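Local coordinates for protein esterase (uncultured bacterium FLS12, PDB 4RGY) that hydrolyses ester bonds as a low-temperature-active, alkaline esterase of the alpha/beta-hydrolase kind, probably by way of a catalytic triad, at residues 22-27 against 110-115; 212-217 against 238-243; 135-140 against 196-201; 48-53 against 79-84. One frame throughout, in Å; residues are numbered along the deposited sequence.

Contact 1 of 4, residues 22-27 against 110-115; sequences VILPQE and FFPLAT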
loop_
_atom_site.group_PDB
_atom_site.type_symbol
_atom_site.label_atom_id
_atom_site.label_comp_id
_atom_site.label_asym_id
_atom_site.label_seq_id
_atom_site.Cartn_x
_atom_site.Cartn_y
_atom_site.Cartn_z
ATOM N N VAL A 22 -4.767 2.386 9.606
ATOM C CA VAL A 22 -4.726 3.152 10.846
ATOM C C VAL A 22 -4.258 4.568 10.550
ATOM O O VAL A 22 -3.303 4.774 9.797
ATOM C CB VAL A 22 -3.784 2.485 11.881
ATOM C CG1 VAL A 22 -3.557 3.385 13.083
ATOM C CG2 VAL A 22 -4.348 1.133 12.321
ATOM N N ILE A 23 -4.932 5.556 11.134
ATOM C CA ILE A 23 -4.387 6.906 11.094
ATOM C C ILE A 23 -4.075 7.384 12.506
ATOM O O ILE A 23 -4.872 7.189 13.428
ATOM C CB ILE A 23 -5.277 7.898 10.334
ATOM C CG1 ILE A 23 -6.722 7.794 10.771
ATOM C CG2 ILE A 23 -5.192 7.649 8.835
ATOM C CD1 ILE A 23 -7.633 8.777 10.037
ATOM N N LEU A 24 -2.884 7.962 12.657
ATOM C CA LEU A 24 -2.356 8.386 13.950
ATOM C C LEU A 24 -2.014 9.853 13.877
ATOM O O LEU A 24 -1.448 10.305 12.884
ATOM C CB LEU A 24 -1.035 7.677 14.245
ATOM C CG LEU A 24 -0.862 6.361 14.973
ATOM C CD1 LEU A 24 0.631 6.180 15.287
ATOM C CD2 LEU A 24 -1.702 6.317 16.246
ATOM N N PRO A 25 -2.311 10.604 14.943
ATOM C CA PRO A 25 -1.770 11.959 15.006
ATOM C C PRO A 25 -0.249 11.914 15.103
ATOM O O PRO A 25 0.291 11.036 15.776
ATOM C CB PRO A 25 -2.363 12.510 16.310
ATOM C CG PRO A 25 -3.564 11.627 16.602
ATOM C CD PRO A 25 -3.170 10.279 16.097
ATOM N N GLN A 26 0.426 12.836 14.421
ATOM C CA GLN A 26 1.877 12.969 14.548
ATOM C C GLN A 26 2.229 13.968 15.646
ATOM O O GLN A 26 1.581 15.001 15.774
ATOM C CB GLN A 26 2.505 13.432 13.232
ATOM C CG GLN A 26 2.676 12.331 12.215
ATOM C CD GLN A 26 3.519 12.755 11.024
ATOM O OE1 GLN A 26 4.577 13.373 11.165
ATOM N NE2 GLN A 26 3.042 12.432 9.842
ATOM N N GLU A 27 3.253 13.655 16.433
ATOM C CA GLU A 27 3.691 14.550 17.502
ATOM C C GLU A 27 4.340 15.807 16.936
ATOM O O GLU A 27 4.797 15.813 15.791
ATOM C CB GLU A 27 4.668 13.832 18.437
ATOM C CG GLU A 27 4.090 12.591 19.102
ATOM C CD GLU A 27 4.929 12.108 20.270
ATOM O OE1 GLU A 27 5.167 12.906 21.202
ATOM O OE2 GLU A 27 5.353 10.932 20.257
ATOM N N PHE A 110 0.757 -2.416 18.419
ATOM C CA PHE A 110 1.531 -1.798 17.345
ATOM C C PHE A 110 1.709 -0.290 17.540
ATOM O O PHE A 110 2.761 0.279 17.220
ATOM C CB PHE A 110 0.824 -1.978 15.997
ATOM C CG PHE A 110 0.652 -3.407 15.555
ATOM C CD1 PHE A 110 1.495 -4.417 15.995
ATOM C CD2 PHE A 110 -0.360 -3.727 14.656
ATOM C CE1 PHE A 110 1.314 -5.729 15.556
ATOM C CE2 PHE A 110 -0.549 -5.024 14.220
ATOM C CZ PHE A 110 0.283 -6.029 14.669
ATOM N N PHE A 111 0.651 0.370 18.009
ATOM C CA PHE A 111 0.550 1.825 17.986
ATOM C C PHE A 111 0.320 2.396 19.382
ATOM O O PHE A 111 -0.143 1.685 20.280
ATOM C CB PHE A 111 -0.582 2.267 17.038
ATOM C CG PHE A 111 -0.349 1.893 15.594
ATOM C CD1 PHE A 111 0.644 2.526 14.853
ATOM C CD2 PHE A 111 -1.122 0.920 14.983
ATOM C CE1 PHE A 111 0.859 2.185 13.526
ATOM C CE2 PHE A 111 -0.906 0.577 13.652
ATOM C CZ PHE A 111 0.086 1.219 12.928
ATOM N N PRO A 112 0.643 3.681 19.575
ATOM C CA PRO A 112 0.506 4.308 20.895
ATOM C C PRO A 112 -0.943 4.712 21.158
ATOM O O PRO A 112 -1.286 5.898 21.195
ATOM C CB PRO A 112 1.431 5.527 20.789
ATOM C CG PRO A 112 1.418 5.878 19.349
ATOM C CD PRO A 112 1.319 4.568 18.612
ATOM N N LEU A 113 -1.779 3.694 21.338
ATOM C CA LEU A 113 -3.214 3.876 21.510
ATOM C C LEU A 113 -3.646 3.677 22.956
ATOM O O LEU A 113 -3.112 2.820 23.666
ATOM C CB LEU A 113 -3.965 2.885 20.622
ATOM C CG LEU A 113 -3.579 2.860 19.141
ATOM C CD1 LEU A 113 -4.484 1.881 18.418
ATOM C CD2 LEU A 113 -3.671 4.231 18.509
ATOM N N ALA A 114 -4.625 4.471 23.378
ATOM C CA ALA A 114 -5.225 4.328 24.707
ATOM C C ALA A 114 -5.925 2.989 24.885
ATOM O O ALA A 114 -6.337 2.348 23.917
ATOM C CB ALA A 114 -6.207 5.457 24.968
ATOM N N THR A 115 -6.069 2.585 26.142
ATOM C CA THR A 115 -6.810 1.382 26.499
ATOM C C THR A 115 -8.048 1.735 27.313
ATOM O O THR A 115 -9.035 1.005 27.307
ATOM C CB THR A 115 -5.928 0.418 27.315
ATOM O OG1 THR A 115 -5.321 1.132 28.400
ATOM C CG2 THR A 115 -4.829 -0.145 26.447
#
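Phe111 keeps CG beside its backbone N (chi1 -63°), which turns the ring back toward strand 16-25, and Val22 meets it with CG1 set anti to the backbone N (chi1 171°). The pair shows how an alpha/beta-hydrolase fold covers its central mixed sheet: the loop leaving helix 95-110 lies over the face of antiparallel strand 16-25 that carries Val22 and Leu24. The valine approaches head-on. Its CG1 stands over one ring face, 4.1 Å from the centroid of the Phe111 ring and 18° off the ring normal, in a CH-pi contact shifted toward the rim, while CG2 reaches Phe111 CE2 at 3.7 Å. Replacing Phe111 by an alanine would take away the surface on which Val22 CG1 rests and would probably leave a gap between strand and loop. Within the chain, Phe5 of strand 2-11 also meets the Phe111 ring, and Phe110 of the second subunit packs on Phe111 and Pro112, so the patch forms part of a subunit interface. Pro112 is the centre of an inverse gamma turn, spanned by a weak bond from Leu113 N to Phe111 O. Three successive residues are thereby presented to one leucine, whose methyls divide the work. Leu24 CD1 touches Phe111 CD1 at 3.7 Å and Pro112 CD at 3.8 Å, whereas Leu24 CD2 meets Leu113 CD2 at 3.7 Å.

Contact 2 of 4, residues 212-217 against 238-243; sequences CGTEDF and YEESPG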
loop_
_atom_site.group_PDB
_atom_site.type_symbol
_atom_site.label_atom_id
_atom_site.label_comp_id
_atom_site.label_asym_id
_atom_site.label_seq_id
_atom_site.Cartn_x
_atom_site.Cartn_y
_atom_site.Cartn_z
ATOM N N CYS A 212 -29.926 7.600 10.221
ATOM C CA CYS A 212 -30.241 6.930 8.958
ATOM C C CYS A 212 -30.833 7.908 7.954
ATOM O O CYS A 212 -31.583 8.818 8.330
ATOM C CB CYS A 212 -31.219 5.772 9.194
ATOM S SG CYS A 212 -31.396 4.665 7.784
ATOM N N GLY A 213 -30.489 7.728 6.679
ATOM C CA GLY A 213 -31.128 8.480 5.608
ATOM C C GLY A 213 -32.552 7.985 5.401
ATOM O O GLY A 213 -32.803 6.779 5.439
ATOM N N THR A 214 -33.486 8.906 5.167
ATOM C CA THR A 214 -34.905 8.545 5.133
ATOM C C THR A 214 -35.313 7.726 3.904
ATOM O O THR A 214 -36.410 7.165 3.872
ATOM C CB THR A 214 -35.824 9.789 5.292
ATOM O OG1 THR A 214 -35.440 10.807 4.359
ATOM C CG2 THR A 214 -35.725 10.342 6.713
ATOM N N GLU A 215 -34.435 7.647 2.906
ATOM C CA GLU A 215 -34.699 6.841 1.711
ATOM C C GLU A 215 -33.875 5.556 1.660
ATOM O O GLU A 215 -33.907 4.830 0.670
ATOM C CB GLU A 215 -34.470 7.658 0.434
ATOM C CG GLU A 215 -35.464 8.796 0.222
ATOM C CD GLU A 215 -35.254 9.936 1.193
ATOM O OE1 GLU A 215 -34.138 10.488 1.218
ATOM O OE2 GLU A 215 -36.200 10.271 1.940
ATOM N N ASP A 216 -33.149 5.271 2.736
ATOM C CA ASP A 216 -32.357 4.053 2.834
ATOM C C ASP A 216 -33.290 2.855 2.916
ATOM O O ASP A 216 -34.350 2.930 3.538
ATOM C CB ASP A 216 -31.490 4.128 4.098
ATOM C CG ASP A 216 -30.336 3.129 4.102
ATOM O OD1 ASP A 216 -30.579 1.915 3.961
ATOM O OD2 ASP A 216 -29.174 3.577 4.258
ATOM N N PHE A 217 -32.906 1.742 2.297
ATOM C CA PHE A 217 -33.698 0.521 2.407
ATOM C C PHE A 217 -33.799 0.066 3.860
ATOM O O PHE A 217 -34.759 -0.608 4.239
ATOM C CB PHE A 217 -33.148 -0.599 1.505
ATOM C CG PHE A 217 -31.811 -1.140 1.928
ATOM C CD1 PHE A 217 -30.695 -0.315 1.993
ATOM C CD2 PHE A 217 -31.659 -2.489 2.214
ATOM C CE1 PHE A 217 -29.472 -0.810 2.374
ATOM C CE2 PHE A 217 -30.436 -2.997 2.588
ATOM C CZ PHE A 217 -29.337 -2.158 2.665
ATOM N N TYR A 238 -30.578 10.414 18.204
ATOM C CA TYR A 238 -31.109 9.906 16.941
ATOM C C TYR A 238 -31.213 11.038 15.931
ATOM O O TYR A 238 -31.753 12.102 16.243
ATOM C CB TYR A 238 -32.500 9.260 17.113
ATOM C CG TYR A 238 -33.090 8.831 15.783
ATOM C CD1 TYR A 238 -32.756 7.602 15.224
ATOM C CD2 TYR A 238 -33.944 9.671 15.063
ATOM C CE1 TYR A 238 -33.268 7.209 13.999
ATOM C CE2 TYR A 238 -34.457 9.284 13.822
ATOM C CZ TYR A 238 -34.111 8.053 13.302
ATOM O OH TYR A 238 -34.603 7.630 12.081
ATOM N N GLU A 239 -30.722 10.810 14.714
ATOM C CA GLU A 239 -30.811 11.809 13.657
ATOM C C GLU A 239 -31.251 11.159 12.365
ATOM O O GLU A 239 -30.854 10.035 12.065
ATOM C CB GLU A 239 -29.451 12.488 13.444
ATOM C CG GLU A 239 -28.884 13.171 14.671
ATOM C CD GLU A 239 -27.715 14.095 14.359
ATOM O OE1 GLU A 239 -26.868 13.765 13.500
ATOM O OE2 GLU A 239 -27.647 15.166 14.990
ATOM N N GLU A 240 -32.056 11.869 11.589
ATOM C CA GLU A 240 -32.440 11.396 10.272
ATOM C C GLU A 240 -32.563 12.609 9.367
ATOM O O GLU A 240 -32.778 13.726 9.846
ATOM C CB GLU A 240 -33.758 10.620 10.324
ATOM C CG GLU A 240 -34.964 11.483 10.664
ATOM C CD GLU A 240 -36.269 10.703 10.635
ATOM O OE1 GLU A 240 -36.263 9.489 10.921
ATOM O OE2 GLU A 240 -37.311 11.315 10.318
ATOM N N SER A 241 -32.421 12.385 8.066
ATOM C CA SER A 241 -32.469 13.448 7.066
ATOM C C SER A 241 -32.468 12.757 5.708
ATOM O O SER A 241 -32.244 11.553 5.642
ATOM C CB SER A 241 -31.270 14.393 7.215
ATOM O OG SER A 241 -30.038 13.705 7.072
ATOM N N PRO A 242 -32.736 13.499 4.618
ATOM C CA PRO A 242 -32.744 12.835 3.311
ATOM C C PRO A 242 -31.434 12.122 2.997
ATOM O O PRO A 242 -30.353 12.654 3.262
ATOM C CB PRO A 242 -32.956 13.998 2.342
ATOM C CG PRO A 242 -33.752 14.975 3.130
ATOM C CD PRO A 242 -33.194 14.897 4.518
ATOM N N GLY A 243 -31.535 10.919 2.448
ATOM C CA GLY A 243 -30.341 10.156 2.145
ATOM C C GLY A 243 -30.616 8.705 1.840
ATOM O O GLY A 243 -31.640 8.139 2.234
#
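Gly213 and Gly243 pack backbone to backbone, and any CB on Gly213 would collide with Gly243 O. This is the dense part of the contact, at the C-terminal ends of the parallel strands 207-213 and 236-241, which helix 219-232 joins in a right-handed beta-alpha-beta crossover. Backbone bonds hold it: Cys212 N donates to Glu239 O at 3.2 Å, in the carbonyl plane, and Thr214 N reaches Ser241 O at 3.0 Å from a tilted position. Gly213 CA adds a CA-H...O contact to the same Ser241 O. Beyond the strands, a type I turn from Gly213 to Asp216 is gripped from both directions, for Glu215 N donates to Gly243 O at 2.9 Å and Gly243 N donates to Glu215 OE1, also at 2.9 Å. The outer side faces solvent: Glu215 and Pro242 are exposed there, and side-chain bonds take the place of close backbone packing. Glu215, bent at chi2 (71°), curls over Pro242, and Thr214 OG1 gives its proton to Glu215 OE2 at 2.6 Å from above the carboxylate plane. Thr214 CG2 lies against the Glu240 carboxylate with Glu240 CD 4.0 Å away; Glu240 OE1 is held by Tyr238 OH on its anti lone pair and by Tyr219 OH. Asp216 bonds to Leu218 N and to His245 ND1, consistent with the acid of a Ser-His-Asp triad. With a donor on each oxygen, the Glu215 carboxylate is likely to stay ionised and to keep the turn that ends at Asp216 in one conformation.

Contact 3 of 4, residues 135-140 against 196-201; sequences LGMRHP and ERMAQS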
loop_
_atom_site.group_PDB
_atom_site.type_symbol
_atom_site.label_atom_id
_atom_site.label_comp_id
_atom_site.label_asym_id
_atom_site.label_seq_id
_atom_site.Cartn_x
_atom_site.Cartn_y
_atom_site.Cartn_z
ATOM N N LEU A 135 -20.883 -4.109 19.905
ATOM C CA LEU A 135 -19.732 -3.875 20.772
ATOM C C LEU A 135 -20.102 -3.021 21.981
ATOM O O LEU A 135 -19.759 -3.368 23.115
ATOM C CB LEU A 135 -18.595 -3.218 19.988
ATOM C CG LEU A 135 -17.819 -4.204 19.106
ATOM C CD1 LEU A 135 -17.007 -3.426 18.081
ATOM C CD2 LEU A 135 -16.899 -5.112 19.923
ATOM N N GLY A 136 -20.814 -1.922 21.749
ATOM C CA GLY A 136 -21.148 -1.012 22.826
ATOM C C GLY A 136 -22.072 -1.640 23.855
ATOM O O GLY A 136 -21.957 -1.353 25.052
ATOM N N MET A 137 -22.978 -2.500 23.404
ATOM C CA MET A 137 -23.969 -3.081 24.307
ATOM C C MET A 137 -23.551 -4.428 24.908
ATOM O O MET A 137 -24.085 -4.842 25.947
ATOM C CB MET A 137 -25.339 -3.155 23.626
ATOM C CG MET A 137 -25.903 -1.771 23.296
ATOM S SD MET A 137 -27.660 -1.822 22.892
ATOM C CE MET A 137 -27.618 -2.512 21.254
ATOM N N ARG A 138 -22.610 -5.119 24.267
ATOM C CA ARG A 138 -22.052 -6.345 24.836
ATOM C C ARG A 138 -20.898 -6.011 25.767
ATOM O O ARG A 138 -20.680 -6.694 26.773
ATOM C CB ARG A 138 -21.588 -7.313 23.740
ATOM C CG ARG A 138 -22.715 -7.943 22.933
ATOM C CD ARG A 138 -23.327 -9.156 23.642
ATOM N NE ARG A 138 -22.376 -10.267 23.671
ATOM C CZ ARG A 138 -22.218 -11.143 22.682
ATOM N NH1 ARG A 138 -22.978 -11.062 21.592
ATOM N NH2 ARG A 138 -21.303 -12.103 22.785
ATOM N N HIS A 139 -20.159 -4.957 25.432
ATOM C CA HIS A 139 -19.022 -4.549 26.244
ATOM C C HIS A 139 -19.075 -3.074 26.622
ATOM O O HIS A 139 -18.175 -2.313 26.282
ATOM C CB HIS A 139 -17.722 -4.867 25.508
ATOM C CG HIS A 139 -17.474 -6.333 25.343
ATOM N ND1 HIS A 139 -17.170 -7.161 26.405
ATOM C CD2 HIS A 139 -17.504 -7.129 24.247
ATOM C CE1 HIS A 139 -17.010 -8.397 25.967
ATOM N NE2 HIS A 139 -17.206 -8.404 24.660
ATOM N N PRO A 140 -20.122 -2.667 27.355
ATOM C CA PRO A 140 -20.260 -1.254 27.713
ATOM C C PRO A 140 -19.120 -0.777 28.607
ATOM O O PRO A 140 -18.890 0.426 28.708
ATOM C CB PRO A 140 -21.592 -1.220 28.471
ATOM C CG PRO A 140 -21.758 -2.584 29.002
ATOM C CD PRO A 140 -21.183 -3.493 27.959
ATOM N N GLU A 196 -32.585 -4.146 25.719
ATOM C CA GLU A 196 -33.331 -4.456 26.943
ATOM C C GLU A 196 -32.407 -4.691 28.138
ATOM O O GLU A 196 -32.707 -4.283 29.264
ATOM C CB GLU A 196 -34.279 -5.648 26.740
ATOM C CG GLU A 196 -35.397 -5.372 25.743
ATOM C CD GLU A 196 -36.547 -6.344 25.862
ATOM O OE1 GLU A 196 -37.065 -6.522 26.985
ATOM O OE2 GLU A 196 -36.930 -6.934 24.831
ATOM N N ARG A 197 -31.276 -5.354 27.906
ATOM C CA ARG A 197 -30.296 -5.525 28.976
ATOM C C ARG A 197 -29.789 -4.172 29.452
ATOM O O ARG A 197 -29.723 -3.907 30.655
ATOM C CB ARG A 197 -29.088 -6.337 28.508
ATOM C CG ARG A 197 -29.401 -7.671 27.881
ATOM C CD ARG A 197 -28.078 -8.311 27.478
ATOM N NE ARG A 197 -28.259 -9.597 26.827
ATOM C CZ ARG A 197 -27.268 -10.430 26.517
ATOM N NH1 ARG A 197 -26.012 -10.100 26.784
ATOM N NH2 ARG A 197 -27.541 -11.578 25.924
ATOM N N MET A 198 -29.419 -3.318 28.503
ATOM C CA MET A 198 -28.842 -2.026 28.840
ATOM C C MET A 198 -29.806 -1.131 29.612
ATOM O O MET A 198 -29.395 -0.386 30.498
ATOM C CB MET A 198 -28.375 -1.310 27.577
ATOM C CG MET A 198 -27.567 -0.067 27.865
ATOM S SD MET A 198 -25.953 -0.170 27.098
ATOM C CE MET A 198 -25.531 -1.825 27.653
ATOM N N ALA A 199 -31.088 -1.220 29.287
ATOM C CA ALA A 199 -32.091 -0.367 29.913
ATOM C C ALA A 199 -32.221 -0.651 31.409
ATOM O O ALA A 199 -32.686 0.201 32.171
ATOM C CB ALA A 199 -33.414 -0.549 29.224
ATOM N N GLN A 200 -31.810 -1.849 31.823
ATOM C CA GLN A 200 -31.926 -2.264 33.219
ATOM C C GLN A 200 -30.577 -2.262 33.928
ATOM O O GLN A 200 -30.496 -2.546 35.125
ATOM C CB GLN A 200 -32.558 -3.654 33.322
ATOM C CG GLN A 200 -33.937 -3.746 32.717
ATOM C CD GLN A 200 -34.752 -4.908 33.267
ATOM O OE1 GLN A 200 -34.435 -5.470 34.319
ATOM N NE2 GLN A 200 -35.810 -5.270 32.555
ATOM N N SER A 201 -29.521 -1.941 33.189
ATOM C CA SER A 201 -28.172 -1.970 33.737
ATOM C C SER A 201 -27.960 -0.868 34.766
ATOM O O SER A 201 -28.420 0.258 34.586
ATOM C CB SER A 201 -27.141 -1.835 32.611
ATOM O OG SER A 201 -25.823 -1.689 33.124
HETATM O O HOH W 1 -24.607 -7.384 27.547
#
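The last turn of helix 127-138, the helix that follows the probable nucleophile elbow, meets the end of helix 191-200 through Met137 and Met198, an example of flexible thioethers filling the seam between two helices of an alpha/beta-hydrolase. Met198 starts with CG anti to the backbone N (chi1 -171°) and then bends at chi2 and chi3, and the hook brings its methyl to the end of the other helix. There CE lies 3.8 Å from Met137 O and 4.1 Å from Pro140 CB. Higher up the same side chain, Met198 SD is touched by Met137 CG at 4.1 Å, the two methionines crossing at about a right angle. Val205 and Leu234 pack on Met198, while Met137 reaches Leu191, Leu194 and Ala195, so both methionine side chains are surrounded mainly by apolar groups. The rim is polar. Arg197 extends from its helix until NH1 is 4.2 Å from Arg138 CD, and a water in the plane of its guanidinium, at the edge, accepts from Arg197 NH1 at 3.2 Å and donates to Met137 O at 3.0 Å. Arg138 NE and Arg197 NH1 stand 4.8 Å apart, and Asp188 offers Arg138 a long, weak ion pair. No direct hydrogen bond crosses between the segments: dispersion joins the helices inside, and one water links a helix-end carbonyl to the Arg197 guanidinium, which the partial negative charge of the helix end would probably favour.

Contact 4 of 4, residues 48-53 against 79-84; sequences LLHGLS and PAVHRS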
loop_
_atom_site.group_PDB
_atom_site.type_symbol
_atom_site.label_atom_id
_atom_site.label_comp_id
_atom_site.label_asym_id
_atom_site.label_seq_id
_atom_site.Cartn_x
_atom_site.Cartn_y
_atom_site.Cartn_z
ATOM N N LEU A 48 -13.423 2.245 13.565
ATOM C CA LEU A 48 -14.350 2.716 12.536
ATOM C C LEU A 48 -14.600 1.579 11.560
ATOM O O LEU A 48 -13.707 1.166 10.809
ATOM C CB LEU A 48 -13.767 3.950 11.841
ATOM C CG LEU A 48 -14.636 4.679 10.813
ATOM C CD1 LEU A 48 -15.979 5.125 11.394
ATOM C CD2 LEU A 48 -13.881 5.881 10.259
ATOM N N LEU A 49 -15.821 1.049 11.622
ATOM C CA LEU A 49 -16.165 -0.226 10.999
ATOM C C LEU A 49 -16.837 -0.086 9.635
ATOM O O LEU A 49 -17.680 0.794 9.423
ATOM C CB LEU A 49 -17.054 -1.018 11.939
ATOM C CG LEU A 49 -16.519 -1.111 13.371
ATOM C CD1 LEU A 49 -17.458 -1.957 14.221
ATOM C CD2 LEU A 49 -15.095 -1.650 13.397
ATOM N N HIS A 50 -16.461 -0.969 8.715
ATOM C CA HIS A 50 -16.985 -0.919 7.343
ATOM C C HIS A 50 -18.339 -1.594 7.181
ATOM O O HIS A 50 -18.831 -2.274 8.078
ATOM C CB HIS A 50 -15.976 -1.500 6.339
ATOM C CG HIS A 50 -15.726 -2.976 6.478
ATOM N ND1 HIS A 50 -16.682 -3.935 6.197
ATOM C CD2 HIS A 50 -14.616 -3.656 6.853
ATOM C CE1 HIS A 50 -16.164 -5.138 6.388
ATOM N NE2 HIS A 50 -14.913 -4.995 6.793
ATOM N N GLY A 51 -18.940 -1.402 6.009
ATOM C CA GLY A 51 -20.238 -1.988 5.725
ATOM C C GLY A 51 -20.195 -3.297 4.952
ATOM O O GLY A 51 -19.128 -3.924 4.800
ATOM N N LEU A 52 -21.368 -3.751 4.509
ATOM C CA LEU A 52 -21.469 -5.029 3.814
ATOM C C LEU A 52 -20.877 -4.934 2.416
ATOM O O LEU A 52 -21.320 -4.123 1.617
ATOM C CB LEU A 52 -22.932 -5.493 3.758
ATOM C CG LEU A 52 -23.224 -6.777 2.977
ATOM C CD1 LEU A 52 -22.505 -7.953 3.610
ATOM C CD2 LEU A 52 -24.733 -7.022 2.902
ATOM N N SER A 53 -19.897 -5.800 2.157
ATOM C CA SER A 53 -19.087 -5.868 0.924
ATOM C C SER A 53 -17.841 -4.992 0.963
ATOM O O SER A 53 -17.020 -5.061 0.051
ATOM C CB SER A 53 -19.881 -5.620 -0.378
ATOM O OG SER A 53 -20.082 -4.232 -0.635
ATOM N N PRO A 79 -10.516 -1.728 10.455
ATOM C CA PRO A 79 -10.168 -3.114 10.137
ATOM C C PRO A 79 -11.107 -3.736 9.113
ATOM O O PRO A 79 -12.030 -3.057 8.661
ATOM C CB PRO A 79 -10.383 -3.802 11.460
ATOM C CG PRO A 79 -11.557 -3.075 12.071
ATOM C CD PRO A 79 -11.435 -1.638 11.605
ATOM N N ALA A 80 -10.838 -4.986 8.739
ATOM C CA ALA A 80 -11.638 -5.721 7.761
ATOM C C ALA A 80 -12.251 -6.954 8.401
ATOM O O ALA A 80 -11.566 -7.687 9.127
ATOM C CB ALA A 80 -10.769 -6.124 6.583
ATOM N N VAL A 81 -13.533 -7.202 8.133
ATOM C CA VAL A 81 -14.184 -8.408 8.645
ATOM C C VAL A 81 -14.943 -9.192 7.581
ATOM O O VAL A 81 -15.790 -10.036 7.914
ATOM C CB VAL A 81 -15.142 -8.114 9.817
ATOM C CG1 VAL A 81 -14.383 -7.433 10.950
ATOM C CG2 VAL A 81 -16.323 -7.256 9.350
ATOM N N HIS A 82 -14.652 -8.910 6.314
ATOM C CA HIS A 82 -15.293 -9.622 5.208
ATOM C C HIS A 82 -16.820 -9.533 5.320
ATOM O O HIS A 82 -17.326 -8.496 5.749
ATOM C CB HIS A 82 -14.744 -11.045 5.132
ATOM C CG HIS A 82 -13.250 -11.069 5.077
ATOM N ND1 HIS A 82 -12.483 -11.909 5.854
ATOM C CD2 HIS A 82 -12.378 -10.303 4.376
ATOM C CE1 HIS A 82 -11.205 -11.677 5.615
ATOM N NE2 HIS A 82 -11.114 -10.706 4.724
ATOM N N ARG A 83 -17.561 -10.572 4.943
ATOM C CA ARG A 83 -19.021 -10.499 4.967
ATOM C C ARG A 83 -19.571 -11.236 6.189
ATOM O O ARG A 83 -20.457 -12.084 6.079
ATOM C CB ARG A 83 -19.617 -11.052 3.667
ATOM C CG ARG A 83 -19.235 -10.262 2.414
ATOM C CD ARG A 83 -19.762 -10.937 1.148
ATOM N NE ARG A 83 -21.215 -11.087 1.204
ATOM C CZ ARG A 83 -22.079 -10.202 0.709
ATOM N NH1 ARG A 83 -21.642 -9.111 0.084
ATOM N NH2 ARG A 83 -23.384 -10.418 0.825
ATOM N N SER A 84 -19.056 -10.885 7.364
ATOM C CA SER A 84 -19.309 -11.659 8.579
ATOM C C SER A 84 -20.334 -11.073 9.538
ATOM O O SER A 84 -20.717 -11.731 10.498
ATOM C CB SER A 84 -18.015 -11.777 9.356
ATOM O OG SER A 84 -17.614 -10.505 9.831
HETATM O O HOH W 2 -13.046 -0.281 8.486
HETATM O O HOH W 3 -14.528 -2.930 10.105
HETATM O O HOH W 4 -17.723 -6.802 3.631
#
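His50 points its imidazole edge at the 79-84 loop, with Pro79 O, Ala80 CA, Val81 N and His82 O ranged near the ring plane. Its CG lies between the backbone N and the carbonyl carbon (chi1 67°), a rotation that lets the ring bridge two backbones. On the far side Val81 N donates to His50 NE2 at 2.9 Å and 166°, a nearly straight bond with the donor tilted somewhat from the ring plane; on the near side His50 ND1 donates to Gly51 O at 2.8 Å. Both ring nitrogens are thus engaged, which fixes the ring's rotation and places a proton on ND1. Val81 CG2 comes alongside, 3.6 Å from His50 CE1. A leucine in place of His50 would leave Val81 N and Gly51 O without these mates and would probably let the two loops shift against each other. Both loops leave the C-terminal ends of neighbouring parallel strands, 45-49 and 75-79; in alpha/beta-hydrolases the first of them commonly contributes to the oxyanion hole, a role consistent with its position here. Nearer the strands, Leu49 CD2 packs on Pro79 CG, and two waters donate to Pro79 O, one also serving Leu48 O and the other accepting from His50 N. At the opposite end Arg83 bends at chi3 (58°) and turns a guanidinium face to Leu52, whose CD1 sits over its centre, 3.7 Å from Arg83 CZ. Ser53 CB comes to the edge of that group. Arg83 NH2 forms a salt bridge with Glu173, and Arg83 NH1 a hydrogen bond with Gly15 O of the third subunit.

In the fold
Contacts 1, 2 and 4 all reach the same mixed sheet, at different strands and with different chemistry. Contact 4, nearest the chain's centre and buried, lies along the chain inside the loop closed by contact 1 and relies on an imidazole and waters. Contact 1, also buried but further out and touching the second subunit, is wholly apolar. Contact 2, about 33 Å from it centre to centre and across the chain's centre, is partly buried and made largely of backbone bonds. Contact 3 alone joins two helix ends; it too is partly buried, apolar within and watered at its rim, and it touches contact 4 where Leu135 packs on Leu49.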